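Side-chain contacts in citrate synthase (Sulfolobus solfataricus, PDB 1O7X), which belongs to the citrate synthase family, adopts its predominantly helical fold and pairs two protein chains in its assembly: residues M51-L56 and N115-A120; K126-V131 and K154-A159; F161-E164 and D168-N171. One frame throughout, in Å; residues are numbered along the deposited sequence.

Interaction 1 (M51-L56 and N115-A120); sequences MLYGKL and NDKEKA
Lys117 and Tyr53 meet where two helices of the mainly helical citrate synthase fold come together, the last turn of helix 44-53 and the first turn of helix 116-138. They illustrate how a charged residue can contribute apolar surface. The aliphatic part of the lysine lies obliquely across the phenol, and its CD sits over one face, 4.2 Å from the centroid of the Tyr53 ring and 26° off the normal, a CH-pi contact. Nearer the backbone, Lys117 CB reaches the far end of the same ring, 4.0 Å from Tyr53 OH. With CG anti to its own carbonyl carbon (chi1 -66°), the Lys117 chain also runs past the end of the partner helix, where CG comes within 4.0 Å of Leu52 O. The ring itself is stacked with Tyr49, one turn earlier in its helix.

Beside this semi-exposed pair the packing turns mainly apolar and more buried. Leu52 points at helix 116-138, and both Leu52 and Tyr53 also touch Ile121 there, while Ala120 backs onto Leu343 and Ile347 of helix 330-352. A single methyl bridges one turn of the opposite helix: Leu52 CD1 lies 3.8 Å from Lys117 O and equally 3.8 Å from Ala120 CB.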
ATOM      1  N   MET A  51      22.490   8.819  -1.788  1.00 36.89           N
ATOM      2  CA  MET A  51      21.384   8.325  -0.965  1.00 35.93           C
ATOM      3  C   MET A  51      21.558   6.821  -0.801  1.00 35.55           C
ATOM      4  O   MET A  51      21.556   6.329   0.322  1.00 34.68           O
ATOM      5  CB  MET A  51      20.080   8.784  -1.608  1.00 34.87           C
ATOM      6  CG  MET A  51      19.771  10.245  -1.316  1.00 33.07           C
ATOM      7  SD  MET A  51      19.522  10.557   0.428  1.00 32.90           S
ATOM      8  CE  MET A  51      18.136  11.668   0.459  1.00 32.36           C
ATOM      9  N   LEU A  52      21.791   6.096  -1.890  1.00 35.12           N
ATOM     10  CA  LEU A  52      21.932   4.664  -1.843  1.00 36.34           C
ATOM     11  C   LEU A  52      23.244   4.111  -1.325  1.00 38.89           C
ATOM     12  O   LEU A  52      23.220   3.152  -0.541  1.00 39.15           O
ATOM     13  CB  LEU A  52      21.620   4.098  -3.232  1.00 35.64           C
ATOM     14  CG  LEU A  52      20.199   4.308  -3.779  1.00 34.96           C
ATOM     15  CD1 LEU A  52      20.046   3.464  -5.045  1.00 33.67           C
ATOM     16  CD2 LEU A  52      19.105   4.028  -2.768  1.00 32.45           C
ATOM     17  N   TYR A  53      24.393   4.607  -1.775  1.00 41.32           N
ATOM     18  CA  TYR A  53      25.670   4.050  -1.349  1.00 43.30           C
ATOM     19  C   TYR A  53      26.265   4.733  -0.124  1.00 45.23           C
ATOM     20  O   TYR A  53      27.283   4.230   0.367  1.00 46.08           O
ATOM     21  CB  TYR A  53      26.694   4.045  -2.482  1.00 42.48           C
ATOM     22  CG  TYR A  53      26.305   3.152  -3.630  1.00 42.54           C
ATOM     23  CD1 TYR A  53      25.382   3.558  -4.576  1.00 43.56           C
ATOM     24  CD2 TYR A  53      26.860   1.893  -3.774  1.00 42.66           C
ATOM     25  CE1 TYR A  53      25.026   2.733  -5.634  1.00 44.18           C
ATOM     26  CE2 TYR A  53      26.516   1.058  -4.811  1.00 43.10           C
ATOM     27  CZ  TYR A  53      25.602   1.486  -5.742  1.00 44.30           C
ATOM     28  OH  TYR A  53      25.253   0.659  -6.791  1.00 45.95           O
ATOM     29  N   GLY A  54      25.709   5.834   0.351  1.00 47.11           N
ATOM     30  CA  GLY A  54      26.183   6.534   1.514  1.00 49.68           C
ATOM     31  C   GLY A  54      27.292   7.544   1.389  1.00 52.00           C
ATOM     32  O   GLY A  54      27.788   8.038   2.415  1.00 52.55           O
ATOM     33  N   LYS A  55      27.731   7.880   0.180  1.00 54.20           N
ATOM     34  CA  LYS A  55      28.805   8.853  -0.007  1.00 55.61           C
ATOM     35  C   LYS A  55      28.814   9.408  -1.432  1.00 55.48           C
ATOM     36  O   LYS A  55      28.116   8.901  -2.307  1.00 55.27           O
ATOM     37  CB  LYS A  55      30.170   8.230   0.301  1.00 57.02           C
ATOM     38  CG  LYS A  55      30.916   7.683  -0.914  1.00 58.28           C
ATOM     39  CD  LYS A  55      31.013   6.167  -0.882  1.00 59.25           C
ATOM     40  CE  LYS A  55      31.723   5.658  -2.135  1.00 60.47           C
ATOM     41  NZ  LYS A  55      32.520   4.427  -1.836  1.00 61.47           N
ATOM     42  N   LEU A  56      29.648  10.419  -1.649  1.00 55.73           N
ATOM     43  CA  LEU A  56      29.756  11.022  -2.976  1.00 55.97           C
ATOM     44  C   LEU A  56      30.527  10.136  -3.948  1.00 55.95           C
ATOM     45  O   LEU A  56      31.534   9.498  -3.640  1.00 56.33           O
ATOM     46  CB  LEU A  56      30.356  12.424  -2.911  1.00 55.33           C
ATOM     47  CG  LEU A  56      29.392  13.442  -2.274  1.00 55.39           C
ATOM     48  CD1 LEU A  56      30.172  14.572  -1.634  1.00 55.06           C
ATOM     49  CD2 LEU A  56      28.395  13.919  -3.321  1.00 55.27           C
ATOM     50  N   ASN A 115      20.995  -7.695  -3.773  1.00 50.61           N
ATOM     51  CA  ASN A 115      21.464  -6.514  -4.481  1.00 49.43           C
ATOM     52  C   ASN A 115      20.496  -5.343  -4.461  1.00 48.00           C
ATOM     53  O   ASN A 115      20.170  -4.748  -5.493  1.00 47.79           O
ATOM     54  CB  ASN A 115      21.781  -6.994  -5.904  1.00 50.73           C
ATOM     55  CG  ASN A 115      23.116  -6.491  -6.413  1.00 51.66           C
ATOM     56  OD1 ASN A 115      23.630  -7.010  -7.406  1.00 51.80           O
ATOM     57  ND2 ASN A 115      23.689  -5.481  -5.756  1.00 52.43           N
ATOM     58  N   ASP A 116      20.070  -4.902  -3.283  1.00 46.14           N
ATOM     59  CA  ASP A 116      19.134  -3.812  -3.087  1.00 43.85           C
ATOM     60  C   ASP A 116      19.458  -2.565  -3.885  1.00 43.78           C
ATOM     61  O   ASP A 116      18.628  -2.073  -4.657  1.00 42.48           O
ATOM     62  CB  ASP A 116      18.996  -3.501  -1.594  1.00 43.18           C
ATOM     63  CG  ASP A 116      18.569  -4.708  -0.778  1.00 43.51           C
ATOM     64  OD1 ASP A 116      18.192  -5.742  -1.382  1.00 42.89           O
ATOM     65  OD2 ASP A 116      18.598  -4.663   0.480  1.00 43.30           O
ATOM     66  N   LYS A 117      20.655  -2.019  -3.723  1.00 44.68           N
ATOM     67  CA  LYS A 117      21.115  -0.819  -4.407  1.00 44.92           C
ATOM     68  C   LYS A 117      20.985  -0.877  -5.918  1.00 44.70           C
ATOM     69  O   LYS A 117      20.477   0.048  -6.552  1.00 43.41           O
ATOM     70  CB  LYS A 117      22.595  -0.584  -4.073  1.00 45.95           C
ATOM     71  CG  LYS A 117      22.792  -0.265  -2.604  1.00 47.85           C
ATOM     72  CD  LYS A 117      24.218  -0.562  -2.168  1.00 49.51           C
ATOM     73  CE  LYS A 117      24.271  -0.905  -0.684  1.00 50.34           C
ATOM     74  NZ  LYS A 117      25.569  -0.422  -0.120  1.00 51.97           N
ATOM     75  N   GLU A 118      21.421  -1.993  -6.510  1.00 45.44           N
ATOM     76  CA  GLU A 118      21.324  -2.146  -7.956  1.00 46.61           C
ATOM     77  C   GLU A 118      19.860  -2.222  -8.381  1.00 44.70           C
ATOM     78  O   GLU A 118      19.415  -1.660  -9.378  1.00 44.10           O
ATOM     79  CB  GLU A 118      22.101  -3.372  -8.435  1.00 50.33           C
ATOM     80  CG  GLU A 118      22.140  -3.474  -9.955  1.00 54.80           C
ATOM     81  CD  GLU A 118      22.878  -4.678 -10.507  1.00 57.22           C
ATOM     82  OE1 GLU A 118      23.316  -5.561  -9.738  1.00 58.01           O
ATOM     83  OE2 GLU A 118      23.019  -4.737 -11.759  1.00 58.78           O
ATOM     84  N   LYS A 119      19.074  -2.923  -7.567  1.00 42.81           N
ATOM     85  CA  LYS A 119      17.648  -3.091  -7.805  1.00 40.66           C
ATOM     86  C   LYS A 119      16.972  -1.742  -7.680  1.00 38.91           C
ATOM     87  O   LYS A 119      16.159  -1.436  -8.549  1.00 38.47           O
ATOM     88  CB  LYS A 119      17.093  -4.154  -6.887  1.00 41.70           C
ATOM     89  CG  LYS A 119      15.878  -4.960  -7.249  1.00 41.45           C
ATOM     90  CD  LYS A 119      15.505  -4.977  -8.709  1.00 42.21           C
ATOM     91  CE  LYS A 119      14.077  -5.469  -8.888  1.00 42.66           C
ATOM     92  NZ  LYS A 119      14.029  -6.851  -9.438  1.00 43.13           N
ATOM     93  N   ALA A 120      17.307  -0.929  -6.681  1.00 37.55           N
ATOM     94  CA  ALA A 120      16.699   0.396  -6.535  1.00 35.57           C
ATOM     95  C   ALA A 120      17.033   1.270  -7.730  1.00 35.38           C
ATOM     96  O   ALA A 120      16.192   1.943  -8.323  1.00 35.37           O
ATOM     97  CB  ALA A 120      17.091   1.063  -5.235  1.00 34.68           C
TER

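Interaction 2 (K126-V131 and K154-A159); sequences KMATLV and KSFLLA
Phe156 swings its ring toward Val131 because its CG stands anti to the backbone N (chi1 176°), which carries the aromatic group from the flank of helix 152-161 toward helix 116-138. Val131 answers with the same choice: chi1 of -175° sends CG1 out to meet the ring. This is helix-on-helix packing inside the mainly helical citrate synthase fold, and it exemplifies how one large side chain can pack beside a small one. The small one is Ala128, and Ala128 CA and Phe156 CA, 6.0 Å apart, are the closest pair of CA atoms across the two segments.

The ring presents its edge, and three of its atoms do the touching. CD1 faces the alanine, with Phe156 CD1 4.1 Å from Ala128 CB. Val131 meets the next two rim atoms, its CG1 3.6 Å from both CE1 and CZ of Phe156. The two side chains cross at about a right angle, so the branch of the valine abuts the rim of the phenyl group and does not lie flat on it.

Helix 330-352 completes the surroundings. Its Leu336 touches both Val131 and Phe156, and Leu333 adds to the cover over the phenylalanine, making a three-helix apolar cluster. A polar tie joins the same two helices farther on, where Arg136 donates through NE to Ala159 O. One backbone oxygen enters the cluster too, and the slightly positive hydrogens of an aromatic rim probably suit it: Ala128 O lies in the plane of the Phe156 ring, 3.5 Å from CD1.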
ATOM      1  N   LYS A 126      12.774   2.840 -14.194  1.00 28.49           N
ATOM      2  CA  LYS A 126      11.444   2.443 -14.680  1.00 29.08           C
ATOM      3  C   LYS A 126      10.398   3.424 -14.190  1.00 30.12           C
ATOM      4  O   LYS A 126       9.413   3.633 -14.921  1.00 30.80           O
ATOM      5  CB  LYS A 126      11.194   0.979 -14.408  1.00 28.84           C
ATOM      6  CG  LYS A 126      12.180   0.155 -15.220  1.00 29.50           C
ATOM      7  CD  LYS A 126      12.785  -1.014 -14.481  1.00 29.49           C
ATOM      8  CE  LYS A 126      12.993  -2.173 -15.422  1.00 30.63           C
ATOM      9  NZ  LYS A 126      13.896  -1.900 -16.564  1.00 32.07           N
ATOM     10  N   MET A 127      10.582   4.073 -13.038  1.00 29.95           N
ATOM     11  CA  MET A 127       9.628   5.073 -12.596  1.00 31.03           C
ATOM     12  C   MET A 127       9.600   6.246 -13.580  1.00 31.36           C
ATOM     13  O   MET A 127       8.529   6.694 -14.004  1.00 30.98           O
ATOM     14  CB  MET A 127       9.887   5.591 -11.181  1.00 32.06           C
ATOM     15  CG  MET A 127       9.171   4.822 -10.092  1.00 32.96           C
ATOM     16  SD  MET A 127       7.433   5.140  -9.798  1.00 31.48           S
ATOM     17  CE  MET A 127       6.800   5.704 -11.354  1.00 31.37           C
ATOM     18  N   ALA A 128      10.770   6.686 -14.058  1.00 31.14           N
ATOM     19  CA  ALA A 128      10.769   7.722 -15.089  1.00 31.30           C
ATOM     20  C   ALA A 128       9.900   7.321 -16.274  1.00 30.17           C
ATOM     21  O   ALA A 128       9.141   8.151 -16.798  1.00 30.25           O
ATOM     22  CB  ALA A 128      12.181   8.049 -15.538  1.00 32.86           C
ATOM     23  N   THR A 129      10.013   6.091 -16.751  1.00 29.72           N
ATOM     24  CA  THR A 129       9.187   5.597 -17.861  1.00 29.53           C
ATOM     25  C   THR A 129       7.699   5.620 -17.492  1.00 28.36           C
ATOM     26  O   THR A 129       6.860   6.133 -18.240  1.00 26.86           O
ATOM     27  CB  THR A 129       9.634   4.170 -18.240  1.00 29.75           C
ATOM     28  OG1 THR A 129      10.977   4.276 -18.733  1.00 30.46           O
ATOM     29  CG2 THR A 129       8.778   3.515 -19.293  1.00 29.78           C
ATOM     30  N   LEU A 130       7.381   5.133 -16.286  1.00 27.19           N
ATOM     31  CA  LEU A 130       6.011   5.126 -15.808  1.00 27.45           C
ATOM     32  C   LEU A 130       5.450   6.539 -15.861  1.00 27.98           C
ATOM     33  O   LEU A 130       4.508   6.854 -16.606  1.00 28.30           O
ATOM     34  CB  LEU A 130       5.872   4.477 -14.432  1.00 27.99           C
ATOM     35  CG  LEU A 130       5.886   2.936 -14.373  1.00 28.47           C
ATOM     36  CD1 LEU A 130       5.594   2.396 -12.975  1.00 26.80           C
ATOM     37  CD2 LEU A 130       4.886   2.319 -15.345  1.00 27.87           C
ATOM     38  N   VAL A 131       6.080   7.444 -15.116  1.00 27.55           N
ATOM     39  CA  VAL A 131       5.677   8.841 -15.069  1.00 26.45           C
ATOM     40  C   VAL A 131       5.569   9.467 -16.444  1.00 27.86           C
ATOM     41  O   VAL A 131       4.577  10.137 -16.808  1.00 29.01           O
ATOM     42  CB  VAL A 131       6.679   9.591 -14.193  1.00 25.38           C
ATOM     43  CG1 VAL A 131       6.270  11.034 -13.988  1.00 26.50           C
ATOM     44  CG2 VAL A 131       6.762   8.873 -12.856  1.00 25.46           C
ATOM     45  N   LYS A 154      17.233  14.855 -18.881  1.00 43.68           N
ATOM     46  CA  LYS A 154      17.132  14.902 -20.342  1.00 42.32           C
ATOM     47  C   LYS A 154      16.307  13.691 -20.765  1.00 40.99           C
ATOM     48  O   LYS A 154      15.246  13.832 -21.351  1.00 41.09           O
ATOM     49  CB  LYS A 154      18.509  14.940 -20.975  1.00 42.98           C
ATOM     50  CG  LYS A 154      18.650  14.944 -22.483  1.00 43.61           C
ATOM     51  CD  LYS A 154      19.881  15.740 -22.879  1.00 45.12           C
ATOM     52  CE  LYS A 154      20.328  15.570 -24.320  1.00 45.82           C
ATOM     53  NZ  LYS A 154      21.675  14.953 -24.468  1.00 44.84           N
ATOM     54  N   SER A 155      16.686  12.488 -20.373  1.00 39.75           N
ATOM     55  CA  SER A 155      15.922  11.312 -20.744  1.00 40.10           C
ATOM     56  C   SER A 155      14.424  11.432 -20.522  1.00 39.78           C
ATOM     57  O   SER A 155      13.641  11.155 -21.436  1.00 39.54           O
ATOM     58  CB  SER A 155      16.491  10.079 -20.031  1.00 40.85           C
ATOM     59  OG  SER A 155      17.569   9.578 -20.827  1.00 41.72           O
ATOM     60  N   PHE A 156      14.006  11.851 -19.333  1.00 39.56           N
ATOM     61  CA  PHE A 156      12.612  11.978 -18.953  1.00 37.99           C
ATOM     62  C   PHE A 156      11.876  13.023 -19.765  1.00 37.86           C
ATOM     63  O   PHE A 156      10.798  12.728 -20.264  1.00 38.00           O
ATOM     64  CB  PHE A 156      12.500  12.277 -17.457  1.00 36.81           C
ATOM     65  CG  PHE A 156      11.116  12.525 -16.933  1.00 35.78           C
ATOM     66  CD1 PHE A 156      10.231  11.489 -16.717  1.00 35.91           C
ATOM     67  CD2 PHE A 156      10.697  13.801 -16.625  1.00 35.26           C
ATOM     68  CE1 PHE A 156       8.971  11.734 -16.209  1.00 36.06           C
ATOM     69  CE2 PHE A 156       9.446  14.065 -16.111  1.00 34.95           C
ATOM     70  CZ  PHE A 156       8.574  13.024 -15.899  1.00 35.62           C
ATOM     71  N   LEU A 157      12.446  14.210 -19.935  1.00 38.50           N
ATOM     72  CA  LEU A 157      11.757  15.252 -20.710  1.00 38.66           C
ATOM     73  C   LEU A 157      11.514  14.845 -22.154  1.00 39.20           C
ATOM     74  O   LEU A 157      10.444  15.112 -22.716  1.00 38.93           O
ATOM     75  CB  LEU A 157      12.526  16.562 -20.588  1.00 37.34           C
ATOM     76  CG  LEU A 157      12.743  17.063 -19.159  1.00 36.66           C
ATOM     77  CD1 LEU A 157      13.553  18.354 -19.164  1.00 36.10           C
ATOM     78  CD2 LEU A 157      11.417  17.311 -18.471  1.00 36.59           C
ATOM     79  N   LEU A 158      12.482  14.171 -22.769  1.00 40.15           N
ATOM     80  CA  LEU A 158      12.402  13.701 -24.144  1.00 41.14           C
ATOM     81  C   LEU A 158      11.261  12.701 -24.313  1.00 40.46           C
ATOM     82  O   LEU A 158      10.450  12.710 -25.231  1.00 39.37           O
ATOM     83  CB  LEU A 158      13.729  13.066 -24.585  1.00 42.62           C
ATOM     84  CG  LEU A 158      14.253  13.356 -25.995  1.00 43.69           C
ATOM     85  CD1 LEU A 158      14.551  14.842 -26.182  1.00 44.61           C
ATOM     86  CD2 LEU A 158      15.529  12.589 -26.322  1.00 43.30           C
ATOM     87  N   ALA A 159      11.149  11.810 -23.332  1.00 40.53           N
ATOM     88  CA  ALA A 159      10.129  10.773 -23.322  1.00 39.68           C
ATOM     89  C   ALA A 159       8.770  11.444 -23.199  1.00 40.15           C
ATOM     90  O   ALA A 159       7.824  11.117 -23.918  1.00 39.98           O
ATOM     91  CB  ALA A 159      10.432   9.818 -22.181  1.00 39.35           C
TER

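Interaction 3 (F161-E164 and D168-N171); sequences FARE and DEIN
Arg163 reaches from the loop after helix 152-161 to Glu169 in the first turn of helix 167-180, spanning the short loop between two successive helices of the citrate synthase fold. Its path shows how one long side chain can serve several partners in turn. At the base, Arg163 CB packs 3.9 Å from Phe161 CB, just after Ala162 has taken the chain out of its helix with positive phi. CG continues outward, and CD still brushes the same neighbour, with Arg163 CD 4.2 Å from Phe161 CB. A bend at chi3 (118°) then turns NE and the guanidinium back along the phenylalanine. There NH1 rides 3.1 Å above the plane of the Phe161 ring, displaced toward its rim.

The other terminal nitrogen turns to the helix. Arg163 NH2 lies 3.4 Å from Glu169 OE2, a salt bridge whose hydrogen bond is weak, with an N-H...O angle of 140°. The carboxylate comes to the edge of the guanidinium, but the two planes are 51° apart, and OE1 takes no comparable share. NH2 has a stronger partner in Leu323 O, and OE2 has one in Arg281 NH1.

Glu169 OE1 accepts a hydrogen bond from the backbone N-H of Thr166, the residue just before helix 167-180. The carboxylate therefore seems to be positioned chiefly by its own helix start and by Arg281, with Arg163 joining from the loop. Two arginines gathered about one buried acid would be expected to favour its ionised form, and the poor linearity of the Arg163 bond suggests attraction between charges more than a directed hydrogen bond.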
ATOM      1  N   PHE A 161       7.772  14.854 -23.682  1.00 44.55           N
ATOM      2  CA  PHE A 161       7.337  15.736 -24.755  1.00 46.12           C
ATOM      3  C   PHE A 161       7.733  15.266 -26.136  1.00 48.00           C
ATOM      4  O   PHE A 161       6.987  15.580 -27.078  1.00 48.75           O
ATOM      5  CB  PHE A 161       7.875  17.149 -24.482  1.00 45.19           C
ATOM      6  CG  PHE A 161       7.485  17.607 -23.100  1.00 44.37           C
ATOM      7  CD1 PHE A 161       8.428  17.716 -22.106  1.00 44.07           C
ATOM      8  CD2 PHE A 161       6.167  17.914 -22.812  1.00 44.01           C
ATOM      9  CE1 PHE A 161       8.062  18.137 -20.837  1.00 44.34           C
ATOM     10  CE2 PHE A 161       5.811  18.328 -21.544  1.00 44.08           C
ATOM     11  CZ  PHE A 161       6.754  18.446 -20.545  1.00 43.40           C
ATOM     12  N   ALA A 162       8.859  14.566 -26.280  1.00 49.18           N
ATOM     13  CA  ALA A 162       9.275  14.148 -27.626  1.00 51.03           C
ATOM     14  C   ALA A 162       9.571  15.432 -28.402  1.00 52.68           C
ATOM     15  O   ALA A 162       9.104  15.753 -29.485  1.00 53.10           O
ATOM     16  CB  ALA A 162       8.221  13.287 -28.285  1.00 50.86           C
ATOM     17  N   ARG A 163      10.352  16.255 -27.735  1.00 54.59           N
ATOM     18  CA  ARG A 163      10.823  17.585 -28.089  1.00 56.02           C
ATOM     19  C   ARG A 163      12.149  17.733 -27.351  1.00 56.62           C
ATOM     20  O   ARG A 163      12.169  17.422 -26.150  1.00 57.34           O
ATOM     21  CB  ARG A 163       9.769  18.584 -27.633  1.00 56.91           C
ATOM     22  CG  ARG A 163      10.128  19.991 -27.233  1.00 58.32           C
ATOM     23  CD  ARG A 163       9.013  20.723 -26.489  1.00 59.39           C
ATOM     24  NE  ARG A 163       9.419  21.101 -25.141  1.00 60.98           N
ATOM     25  CZ  ARG A 163       8.757  21.049 -23.993  1.00 62.22           C
ATOM     26  NH1 ARG A 163       7.497  20.618 -23.880  1.00 62.21           N
ATOM     27  NH2 ARG A 163       9.358  21.451 -22.865  1.00 62.52           N
ATOM     28  N   GLU A 164      13.241  18.058 -28.016  1.00 57.50           N
ATOM     29  CA  GLU A 164      14.522  18.167 -27.303  1.00 58.70           C
ATOM     30  C   GLU A 164      14.483  19.348 -26.341  1.00 57.35           C
ATOM     31  O   GLU A 164      14.198  20.477 -26.728  1.00 57.10           O
ATOM     32  CB  GLU A 164      15.664  18.304 -28.304  1.00 61.32           C
ATOM     33  CG  GLU A 164      17.077  18.307 -27.750  1.00 63.78           C
ATOM     34  CD  GLU A 164      17.721  16.928 -27.790  1.00 65.08           C
ATOM     35  OE1 GLU A 164      17.249  16.054 -28.555  1.00 65.41           O
ATOM     36  OE2 GLU A 164      18.711  16.733 -27.044  1.00 65.67           O
ATOM     37  N   ASP A 168      18.428  25.034 -19.640  1.00 52.45           N
ATOM     38  CA  ASP A 168      17.617  25.550 -18.544  1.00 51.91           C
ATOM     39  C   ASP A 168      16.592  24.512 -18.105  1.00 50.03           C
ATOM     40  O   ASP A 168      16.470  24.244 -16.913  1.00 49.66           O
ATOM     41  CB  ASP A 168      16.955  26.883 -18.924  1.00 53.16           C
ATOM     42  CG  ASP A 168      17.943  28.032 -18.994  1.00 54.31           C
ATOM     43  OD1 ASP A 168      19.156  27.822 -18.761  1.00 55.05           O
ATOM     44  OD2 ASP A 168      17.526  29.177 -19.274  1.00 54.90           O
ATOM     45  N   GLU A 169      15.861  23.956 -19.063  1.00 47.71           N
ATOM     46  CA  GLU A 169      14.876  22.919 -18.833  1.00 45.86           C
ATOM     47  C   GLU A 169      15.466  21.680 -18.167  1.00 45.56           C
ATOM     48  O   GLU A 169      15.117  21.346 -17.019  1.00 45.83           O
ATOM     49  CB  GLU A 169      14.256  22.521 -20.177  1.00 44.56           C
ATOM     50  CG  GLU A 169      13.549  23.701 -20.825  1.00 43.38           C
ATOM     51  CD  GLU A 169      12.777  23.307 -22.062  1.00 42.38           C
ATOM     52  OE1 GLU A 169      13.249  22.493 -22.872  1.00 41.32           O
ATOM     53  OE2 GLU A 169      11.662  23.829 -22.227  1.00 42.50           O
ATOM     54  N   ILE A 170      16.484  21.078 -18.796  1.00 43.61           N
ATOM     55  CA  ILE A 170      17.139  19.905 -18.239  1.00 42.07           C
ATOM     56  C   ILE A 170      17.597  20.178 -16.821  1.00 42.35           C
ATOM     57  O   ILE A 170      17.552  19.305 -15.966  1.00 44.00           O
ATOM     58  CB  ILE A 170      18.364  19.438 -19.041  1.00 40.94           C
ATOM     59  CG1 ILE A 170      17.920  19.107 -20.460  1.00 39.59           C
ATOM     60  CG2 ILE A 170      19.064  18.267 -18.358  1.00 40.14           C
ATOM     61  CD1 ILE A 170      19.007  18.560 -21.337  1.00 38.90           C
ATOM     62  N   ASN A 171      18.107  21.371 -16.595  1.00 42.34           N
ATOM     63  CA  ASN A 171      18.570  21.800 -15.300  1.00 42.01           C
ATOM     64  C   ASN A 171      17.436  21.907 -14.290  1.00 41.56           C
ATOM     65  O   ASN A 171      17.596  21.526 -13.125  1.00 41.10           O
ATOM     66  CB  ASN A 171      19.211  23.185 -15.493  1.00 43.44           C
ATOM     67  CG  ASN A 171      19.893  23.562 -14.191  1.00 45.88           C
ATOM     68  OD1 ASN A 171      20.929  22.949 -13.900  1.00 47.56           O
ATOM     69  ND2 ASN A 171      19.311  24.502 -13.457  1.00 45.99           N
TER

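Taken together, the three contacts show chemistry following depth. Interaction 2 is buried, and its side chains meet through apolar atoms; interactions 1 and 3, each with its centre about 19 Å from the chain's centre, are only partly buried and bring in charged residues, one for its aliphatic length and the other for its charge. Interactions 1 and 2 share helix 116-138, near its start and farther along, and both lean on helix 330-352, although about 7 Å separates their nearest atoms. Interactions 2 and 3 touch directly: Lys154 CD packs on Ile170 CD1 and Leu158 CD1 on the Glu164 backbone, tying helix 152-161 to the loop and helix that follow it.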